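Local coordinates for conserved hypothetical protein (Deinococcus radiodurans, PDB 2A1V), which is of unknown function but belongs to the YjbR family, whose fold sets an antiparallel sheet against helices, at residues F27-E32 and Y47-I52; P21-T26 and L34-G39. All blocks are in the same frame, centred on the assembly; numbering follows the deposited sequence. Where two conformers were deposited one is given.

From the N terminus, helix 10-17 leads through a short connection to strand 23-26, the first and outermost strand of the sheet. Interaction 2 closes the hairpin loop between that strand and strand 33-38, pairing P21-T26 with L34-G39. Interaction 1 starts inside this loop: F27-E32, most of the connecting loop, reaches past strand 33-38 to Y47-I52, the last part of strand 43-51 and Ile52 beyond it. The segments alternate along the chain, so the two contacts cross rather than nest. Strand 33-38 lies between strands 23-26 and 43-51: Tyr47 OH meets Ser23 OG across it, while on the strand itself Leu34 N pairs with Thr50 O and Val35 packs against Pro28.

Interaction 1: F27-E32 and Y47-I52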
ATOM      1  N   PHE A  27       8.648  -4.600  11.409  1.00 17.22           N
ATOM      2  CA  PHE A  27       9.069  -3.293  11.892  1.00 18.46           C
ATOM      3  C   PHE A  27      10.606  -3.211  11.698  1.00 19.07           C
ATOM      4  O   PHE A  27      11.347  -3.427  12.635  1.00 17.52           O
ATOM      5  CB  PHE A  27       8.733  -3.146  13.391  1.00 18.26           C
ATOM      6  CG  PHE A  27       7.277  -2.933  13.691  1.00 17.40           C
ATOM      7  CD1 PHE A  27       6.741  -1.664  13.731  1.00 15.99           C
ATOM      8  CD2 PHE A  27       6.455  -4.000  13.960  1.00 17.74           C
ATOM      9  CE1 PHE A  27       5.412  -1.452  14.051  1.00 15.91           C
ATOM     10  CE2 PHE A  27       5.094  -3.802  14.267  1.00 18.27           C
ATOM     11  CZ  PHE A  27       4.584  -2.535  14.324  1.00 18.09           C
ATOM     12  N   PRO A  28      11.079  -3.004  10.447  1.00 19.64           N
ATOM     13  CA  PRO A  28      12.529  -3.074  10.177  1.00 19.78           C
ATOM     14  C   PRO A  28      13.350  -1.822  10.575  1.00 20.15           C
ATOM     15  O   PRO A  28      14.577  -1.806  10.432  1.00 19.84           O
ATOM     16  CB  PRO A  28      12.585  -3.274   8.645  1.00 19.94           C
ATOM     17  CG  PRO A  28      11.342  -2.576   8.150  1.00 18.77           C
ATOM     18  CD  PRO A  28      10.302  -2.680   9.228  1.00 18.81           C
ATOM     19  N   PHE A  29      12.672  -0.784  11.030  1.00 21.08           N
ATOM     20  CA  PHE A  29      13.304   0.427  11.517  1.00 21.82           C
ATOM     21  C   PHE A  29      13.397   0.349  13.050  1.00 22.79           C
ATOM     22  O   PHE A  29      13.035  -0.664  13.658  1.00 23.30           O
ATOM     23  CB  PHE A  29      12.510   1.614  10.963  1.00 23.51           C
ATOM     24  CG  PHE A  29      12.312   1.523   9.443  1.00 24.29           C
ATOM     25  CD1 PHE A  29      13.396   1.270   8.611  1.00 27.78           C
ATOM     26  CD2 PHE A  29      11.058   1.547   8.869  1.00 25.82           C
ATOM     27  CE1 PHE A  29      13.232   1.137   7.207  1.00 28.91           C
ATOM     28  CE2 PHE A  29      10.890   1.441   7.481  1.00 26.65           C
ATOM     29  CZ  PHE A  29      11.970   1.226   6.655  1.00 26.59           C
ATOM     30  N   ASP A  30      13.930   1.375  13.682  1.00 24.04           N
ATOM     31  CA  ASP A  30      13.935   1.451  15.159  1.00 23.66           C
ATOM     32  C   ASP A  30      12.687   2.064  15.741  1.00 23.27           C
ATOM     33  O   ASP A  30      12.408   1.870  16.919  1.00 23.12           O
ATOM     34  CB  ASP A  30      15.168   2.174  15.667  1.00 24.86           C
ATOM     35  CG  ASP A  30      16.356   1.267  15.684  1.00 27.46           C
ATOM     36  OD1 ASP A  30      16.226   0.121  16.247  1.00 28.05           O
ATOM     37  OD2 ASP A  30      17.377   1.671  15.083  1.00 29.37           O
ATOM     38  N   ASP A  31      11.898   2.724  14.898  1.00 22.49           N
ATOM     39  CA  ASP A  31      10.629   3.305  15.324  1.00 21.99           C
ATOM     40  C   ASP A  31       9.409   2.368  15.122  1.00 21.55           C
ATOM     41  O   ASP A  31       9.572   1.122  14.902  1.00 22.33           O
ATOM     42  CB  ASP A  31      10.440   4.674  14.664  1.00 22.32           C
ATOM     43  CG  ASP A  31      10.215   4.618  13.098  1.00 22.59           C
ATOM     44  OD1 ASP A  31      10.116   3.564  12.454  1.00 19.27           O
ATOM     45  OD2 ASP A  31      10.143   5.706  12.500  1.00 24.57           O
ATOM     46  N   GLU A  32       8.206   2.961  15.241  1.00 20.26           N
ATOM     47  CA  GLU A  32       6.957   2.248  15.111  1.00 19.71           C
ATOM     48  C   GLU A  32       6.461   2.192  13.673  1.00 19.14           C
ATOM     49  O   GLU A  32       5.266   2.086  13.436  1.00 18.19           O
ATOM     50  CB  GLU A  32       5.870   2.849  16.025  1.00 20.74           C
ATOM     51  CG  GLU A  32       6.327   3.499  17.368  1.00 21.41           C
ATOM     52  CD  GLU A  32       7.225   2.634  18.267  1.00 20.52           C
ATOM     53  OE1 GLU A  32       7.552   1.476  17.951  1.00 21.39           O
ATOM     54  OE2 GLU A  32       7.677   3.171  19.301  1.00 20.76           O
ATOM     55  N   TYR A  47       5.499  -2.768   0.084  1.00 17.37           N
ATOM     56  CA  TYR A  47       4.457  -2.166  -0.713  1.00 17.46           C
ATOM     57  C   TYR A  47       3.578  -1.177   0.055  1.00 16.92           C
ATOM     58  O   TYR A  47       2.762  -0.509  -0.569  1.00 17.06           O
ATOM     59  CB  TYR A  47       3.595  -3.260  -1.393  1.00 16.87           C
ATOM     60  CG  TYR A  47       2.704  -4.053  -0.471  1.00 17.95           C
ATOM     61  CD1 TYR A  47       1.434  -3.589  -0.121  1.00 17.18           C
ATOM     62  CD2 TYR A  47       3.136  -5.279   0.082  1.00 16.86           C
ATOM     63  CE1 TYR A  47       0.624  -4.318   0.743  1.00 16.15           C
ATOM     64  CE2 TYR A  47       2.334  -5.995   0.946  1.00 15.46           C
ATOM     65  CZ  TYR A  47       1.071  -5.526   1.260  1.00 15.76           C
ATOM     66  OH  TYR A  47       0.258  -6.244   2.114  1.00 15.78           O
ATOM     67  N   ALA A  48       3.665  -1.147   1.384  1.00 16.19           N
ATOM     68  CA  ALA A  48       2.947  -0.144   2.174  1.00 16.55           C
ATOM     69  C   ALA A  48       3.661   0.057   3.508  1.00 16.79           C
ATOM     70  O   ALA A  48       4.274  -0.876   4.019  1.00 16.67           O
ATOM     71  CB  ALA A  48       1.568  -0.542   2.401  1.00 15.97           C
ATOM     72  N   LEU A  49       3.620   1.273   4.047  1.00 16.42           N
ATOM     73  CA  LEU A  49       4.220   1.547   5.350  1.00 18.52           C
ATOM     74  C   LEU A  49       3.378   2.580   6.105  1.00 17.93           C
ATOM     75  O   LEU A  49       2.804   3.514   5.489  1.00 17.86           O
ATOM     76  CB  LEU A  49       5.632   2.142   5.227  1.00 19.38           C
ATOM     77  CG  LEU A  49       6.757   1.684   4.334  1.00 22.89           C
ATOM     78  CD1 LEU A  49       6.428   1.860   2.828  1.00 24.64           C
ATOM     79  CD2 LEU A  49       7.980   2.535   4.777  1.00 22.14           C
ATOM     80  N   THR A  50       3.353   2.472   7.422  1.00 18.02           N
ATOM     81  CA  THR A  50       2.739   3.539   8.235  1.00 19.04           C
ATOM     82  C   THR A  50       3.363   3.576   9.621  1.00 19.26           C
ATOM     83  O   THR A  50       3.761   2.536  10.131  1.00 20.40           O
ATOM     84  CB  THR A  50       1.173   3.370   8.364  1.00 19.51           C
ATOM     85  OG1 THR A  50       0.549   4.588   8.873  1.00 19.29           O
ATOM     86  CG2 THR A  50       0.848   2.171   9.228  1.00 19.02           C
ATOM     87  N   ASP A  51       3.427   4.764  10.222  1.00 18.83           N
ATOM     88  CA  ASP A  51       3.971   4.949  11.559  1.00 18.39           C
ATOM     89  C   ASP A  51       2.778   4.918  12.507  1.00 18.40           C
ATOM     90  O   ASP A  51       1.925   5.839  12.535  1.00 17.05           O
ATOM     91  CB  ASP A  51       4.775   6.246  11.641  1.00 18.16           C
ATOM     92  CG  ASP A  51       5.311   6.532  13.029  1.00 19.74           C
ATOM     93  OD1 ASP A  51       5.045   5.772  14.015  1.00 21.05           O
ATOM     94  OD2 ASP A  51       5.998   7.569  13.129  1.00 23.77           O
ATOM     95  N   ILE A  52       2.706   3.822  13.258  1.00 19.53           N
ATOM     96  CA  ILE A  52       1.523   3.488  14.055  1.00 19.54           C
ATOM     97  C   ILE A  52       1.337   4.325  15.294  1.00 19.42           C
ATOM     98  O   ILE A  52       0.277   4.281  15.892  1.00 18.19           O
ATOM     99  CB  ILE A  52       1.431   1.975  14.411  1.00 20.42           C
ATOM    100  CG1 ILE A  52       2.446   1.527  15.469  1.00 20.65           C
ATOM    101  CG2 ILE A  52       1.529   1.123  13.152  1.00 20.48           C
ATOM    102  CD1 ILE A  52       2.018   0.174  16.159  1.00 20.96           C
TER
HETATM  103  O   HOH W   1       7.485   5.995  15.402  1.00 30.40           O
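Ile52 N donates to Glu32 O over 3.1 Å, tying the loop between strands 23-26 and 33-38 to the residue just past strand 43-51, which bears a classic beta bulge (Tyr47 and Ala48 opposite Phe36) in the antiparallel sheet of this YjbR-family protein. The N-H points almost straight at the oxygen (173°) but comes from above the carbonyl plane, not along a lone pair. Around this bond, CG1 of Ile52 lies 3.7 Å from Glu32 CB. It is held between the backbone N and carbonyl carbon (chi1 73°), which brings CG1 alongside Glu32 O, and CD1 goes on to meet the edge of the Phe27 ring at CZ. Further back along the strand, Leu49 CD2 touches the edge of the Phe29 ring at CE2, 4.1 Å away, while Pro28 CG sits over the centre of one face of that ring.

Asp51 adds a polar link. Its CG stands anti to the backbone N (chi1 177°), swinging the carboxylate toward the loop, and OD1 accepts from Thr53 N, which helps fix the group's rotation. Asp31 OD1 is held by Thr33 OG1, while its OD2 comes within 4.6 Å of Asp51 OD2, a like-charge approach that may raise the proton affinity of one carboxylate. A water bridges the two segments, accepting from Glu32 N and donating to Asp51 OD1 at 2.8 Å.

Interaction 2: P21-T26 and L34-G39; sequences PHSLET and LVFKVG
Strands 23-26 and 34-38 run antiparallel, their axes 4.6 Å apart at closest approach, with Leu24-Lys37 and Thr26-Val35 as hydrogen-bonded pairs and Ser23-Val38 and Glu25-Phe36 as non-hydrogen-bonded ones. Each hydrogen-bonded pair exchanges two backbone bonds, and Gly39 N adds a fifth to His22 O. Gly39 adopts backbone angles at which a CB would jam against the preceding carbonyl oxygen.

On one face of the sheet, Glu25 and Phe36 lie side by side and point the same way. Glu25 CG rests 3.6 Å from Phe36 CE2, and the carboxylate is turned 74° from the ring plane. CG of Glu25 stands anti to its carbonyl carbon (chi1 -67°) and the chain extends beyond it, carrying OE1 past Leu34 CD1 (3.8 Å) to a salt bridge with Arg14 of helix 10-17. With an alanine here, Arg14 would probably lose its carboxylate mate and a gap would open beside Phe36 CE2. Ser23 OG, near the plane of the Phe36 ring at its edge, is hydrogen-bonded to Tyr47 OH.

Across the other face, the extended Lys37 chain passes Thr26, its CD 4.1 Å from OG1. In this conformer, one of two modelled for Lys37, a water links Lys37 NZ and Thr26 OG1, a bridge that is doubtful for the other. Here the strands form an antiparallel beta hairpin whose first strand is an edge strand of the sheet, with helix 10-17 packed against Leu34 and Phe36.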
ATOM      1  N   PRO A  21      -1.950 -12.416  -0.889  1.00 19.22           N
ATOM      2  CA  PRO A  21      -1.055 -13.547  -0.834  1.00 18.64           C
ATOM      3  C   PRO A  21       0.396 -13.167  -0.608  1.00 18.26           C
ATOM      4  O   PRO A  21       0.919 -12.248  -1.253  1.00 17.76           O
ATOM      5  CB  PRO A  21      -1.233 -14.215  -2.223  1.00 17.57           C
ATOM      6  CG  PRO A  21      -2.603 -13.782  -2.659  1.00 18.23           C
ATOM      7  CD  PRO A  21      -2.674 -12.371  -2.188  1.00 19.17           C
ATOM      8  N   HIS A  22       1.008 -13.928   0.291  1.00 17.27           N
ATOM      9  CA  HIS A  22       2.406 -13.781   0.709  1.00 18.42           C
ATOM     10  C   HIS A  22       2.793 -12.404   1.283  1.00 19.30           C
ATOM     11  O   HIS A  22       3.938 -11.918   1.081  1.00 18.53           O
ATOM     12  CB  HIS A  22       3.322 -14.173  -0.416  1.00 19.10           C
ATOM     13  CG  HIS A  22       3.037 -15.518  -0.974  1.00 20.30           C
ATOM     14  ND1 HIS A  22       3.418 -16.682  -0.334  1.00 21.50           N
ATOM     15  CD2 HIS A  22       2.379 -15.891  -2.102  1.00 20.93           C
ATOM     16  CE1 HIS A  22       3.037 -17.714  -1.067  1.00 21.61           C
ATOM     17  NE2 HIS A  22       2.409 -17.263  -2.145  1.00 19.88           N
ATOM     18  N   SER A  23       1.848 -11.801   2.030  1.00 18.91           N
ATOM     19  CA  SER A  23       2.105 -10.535   2.641  1.00 19.55           C
ATOM     20  C   SER A  23       2.581 -10.829   4.061  1.00 19.43           C
ATOM     21  O   SER A  23       2.206 -11.844   4.658  1.00 17.52           O
ATOM     22  CB  SER A  23       0.894  -9.615   2.636  1.00 19.31           C
ATOM     23  OG  SER A  23       1.171  -8.442   3.404  1.00 20.24           O
ATOM     24  N   LEU A  24       3.432  -9.942   4.559  1.00 19.33           N
ATOM     25  CA  LEU A  24       4.133 -10.116   5.854  1.00 20.65           C
ATOM     26  C   LEU A  24       4.334  -8.734   6.501  1.00 20.42           C
ATOM     27  O   LEU A  24       4.711  -7.764   5.822  1.00 19.38           O
ATOM     28  CB  LEU A  24       5.532 -10.685   5.572  1.00 23.10           C
ATOM     29  CG  LEU A  24       5.715 -11.950   4.691  1.00 26.37           C
ATOM     30  CD1 LEU A  24       6.975 -11.873   3.761  1.00 27.33           C
ATOM     31  CD2 LEU A  24       5.770 -13.195   5.591  1.00 30.10           C
ATOM     32  N   GLU A  25       4.046  -8.646   7.790  1.00 20.63           N
ATOM     33  CA  GLU A  25       4.263  -7.467   8.585  1.00 20.55           C
ATOM     34  C   GLU A  25       5.577  -7.538   9.332  1.00 20.15           C
ATOM     35  O   GLU A  25       5.960  -8.581   9.849  1.00 20.65           O
ATOM     36  CB  GLU A  25       3.156  -7.323   9.599  1.00 20.81           C
ATOM     37  CG  GLU A  25       1.815  -7.028   8.972  1.00 21.00           C
ATOM     38  CD  GLU A  25       0.724  -6.956  10.043  1.00 22.01           C
ATOM     39  OE1 GLU A  25       1.084  -6.741  11.208  1.00 24.41           O
ATOM     40  OE2 GLU A  25      -0.469  -7.091   9.736  1.00 25.44           O
ATOM     41  N   THR A  26       6.284  -6.421   9.352  1.00 19.37           N
ATOM     42  CA  THR A  26       7.546  -6.264  10.078  1.00 19.02           C
ATOM     43  C   THR A  26       7.688  -4.807  10.514  1.00 18.38           C
ATOM     44  O   THR A  26       6.932  -3.921  10.060  1.00 16.99           O
ATOM     45  CB  THR A  26       8.828  -6.624   9.243  1.00 19.88           C
ATOM     46  OG1 THR A  26       8.835  -5.955   7.973  1.00 19.07           O
ATOM     47  CG2 THR A  26       8.962  -8.112   9.070  1.00 21.97           C
ATOM     48  N   LEU A  34       5.411   0.294  10.840  1.00 18.80           N
ATOM     49  CA  LEU A  34       4.904  -0.951  10.307  1.00 18.65           C
ATOM     50  C   LEU A  34       5.075  -1.003   8.771  1.00 17.99           C
ATOM     51  O   LEU A  34       4.646  -0.107   8.036  1.00 16.30           O
ATOM     52  CB  LEU A  34       3.435  -1.088  10.671  1.00 18.66           C
ATOM     53  CG  LEU A  34       2.714  -2.382  10.292  1.00 19.65           C
ATOM     54  CD1 LEU A  34       3.336  -3.687  10.931  1.00 20.30           C
ATOM     55  CD2 LEU A  34       1.256  -2.227  10.684  1.00 20.18           C
ATOM     56  N   VAL A  35       5.714  -2.077   8.320  1.00 17.83           N
ATOM     57  CA  VAL A  35       6.023  -2.292   6.910  1.00 17.02           C
ATOM     58  C   VAL A  35       5.376  -3.596   6.426  1.00 16.22           C
ATOM     59  O   VAL A  35       5.511  -4.648   7.027  1.00 15.45           O
ATOM     60  CB  VAL A  35       7.539  -2.308   6.680  1.00 17.05           C
ATOM     61  CG1 VAL A  35       7.864  -2.375   5.190  1.00 17.71           C
ATOM     62  CG2 VAL A  35       8.208  -1.071   7.290  1.00 17.14           C
ATOM     63  N   PHE A  36       4.609  -3.477   5.360  1.00 16.29           N
ATOM     64  CA  PHE A  36       4.016  -4.618   4.672  1.00 16.15           C
ATOM     65  C   PHE A  36       4.872  -4.938   3.470  1.00 15.65           C
ATOM     66  O   PHE A  36       5.157  -4.069   2.627  1.00 15.39           O
ATOM     67  CB  PHE A  36       2.573  -4.348   4.240  1.00 16.07           C
ATOM     68  CG  PHE A  36       1.673  -3.966   5.363  1.00 18.06           C
ATOM     69  CD1 PHE A  36       1.540  -2.636   5.745  1.00 16.57           C
ATOM     70  CD2 PHE A  36       0.927  -4.942   6.025  1.00 17.68           C
ATOM     71  CE1 PHE A  36       0.699  -2.263   6.797  1.00 16.77           C
ATOM     72  CE2 PHE A  36       0.053  -4.593   7.051  1.00 18.10           C
ATOM     73  CZ  PHE A  36      -0.060  -3.257   7.449  1.00 18.62           C
ATOM     74  N   LYS A  37       5.298  -6.196   3.407  0.50 15.64           N
ATOM     75  CA  LYS A  37       6.169  -6.681   2.349  0.50 14.90           C
ATOM     76  C   LYS A  37       5.500  -7.901   1.717  0.50 14.92           C
ATOM     77  O   LYS A  37       4.701  -8.593   2.365  0.50 14.63           O
ATOM     78  CB  LYS A  37       7.556  -7.013   2.911  0.50 14.85           C
ATOM     79  CG  LYS A  37       8.374  -5.790   3.380  0.50 12.96           C
ATOM     80  CD  LYS A  37       9.739  -6.171   3.998  0.50 12.72           C
ATOM     81  CE  LYS A  37      10.711  -4.984   4.118  0.50 12.60           C
ATOM     82  NZ  LYS A  37      12.046  -5.273   4.797  0.50  5.89           N
ATOM     83  N   VAL A  38       5.798  -8.128   0.444  1.00 14.86           N
ATOM     84  CA  VAL A  38       5.305  -9.278  -0.281  1.00 15.73           C
ATOM     85  C   VAL A  38       6.481 -10.080  -0.846  1.00 15.67           C
ATOM     86  O   VAL A  38       7.481  -9.520  -1.340  1.00 16.10           O
ATOM     87  CB  VAL A  38       4.315  -8.848  -1.418  1.00 15.94           C
ATOM     88  CG1 VAL A  38       4.953  -7.851  -2.370  1.00 14.72           C
ATOM     89  CG2 VAL A  38       3.816 -10.018  -2.213  1.00 14.68           C
ATOM     90  N   GLY A  39       6.352 -11.395  -0.756  1.00 17.03           N
ATOM     91  CA  GLY A  39       7.257 -12.307  -1.439  1.00 18.85           C
ATOM     92  C   GLY A  39       7.696 -13.494  -0.635  1.00 20.19           C
ATOM     93  O   GLY A  39       6.986 -13.937   0.232  1.00 20.95           O
TER
HETATM   94  O   HOH W   2      11.546  -6.464   7.279  1.00 25.40           O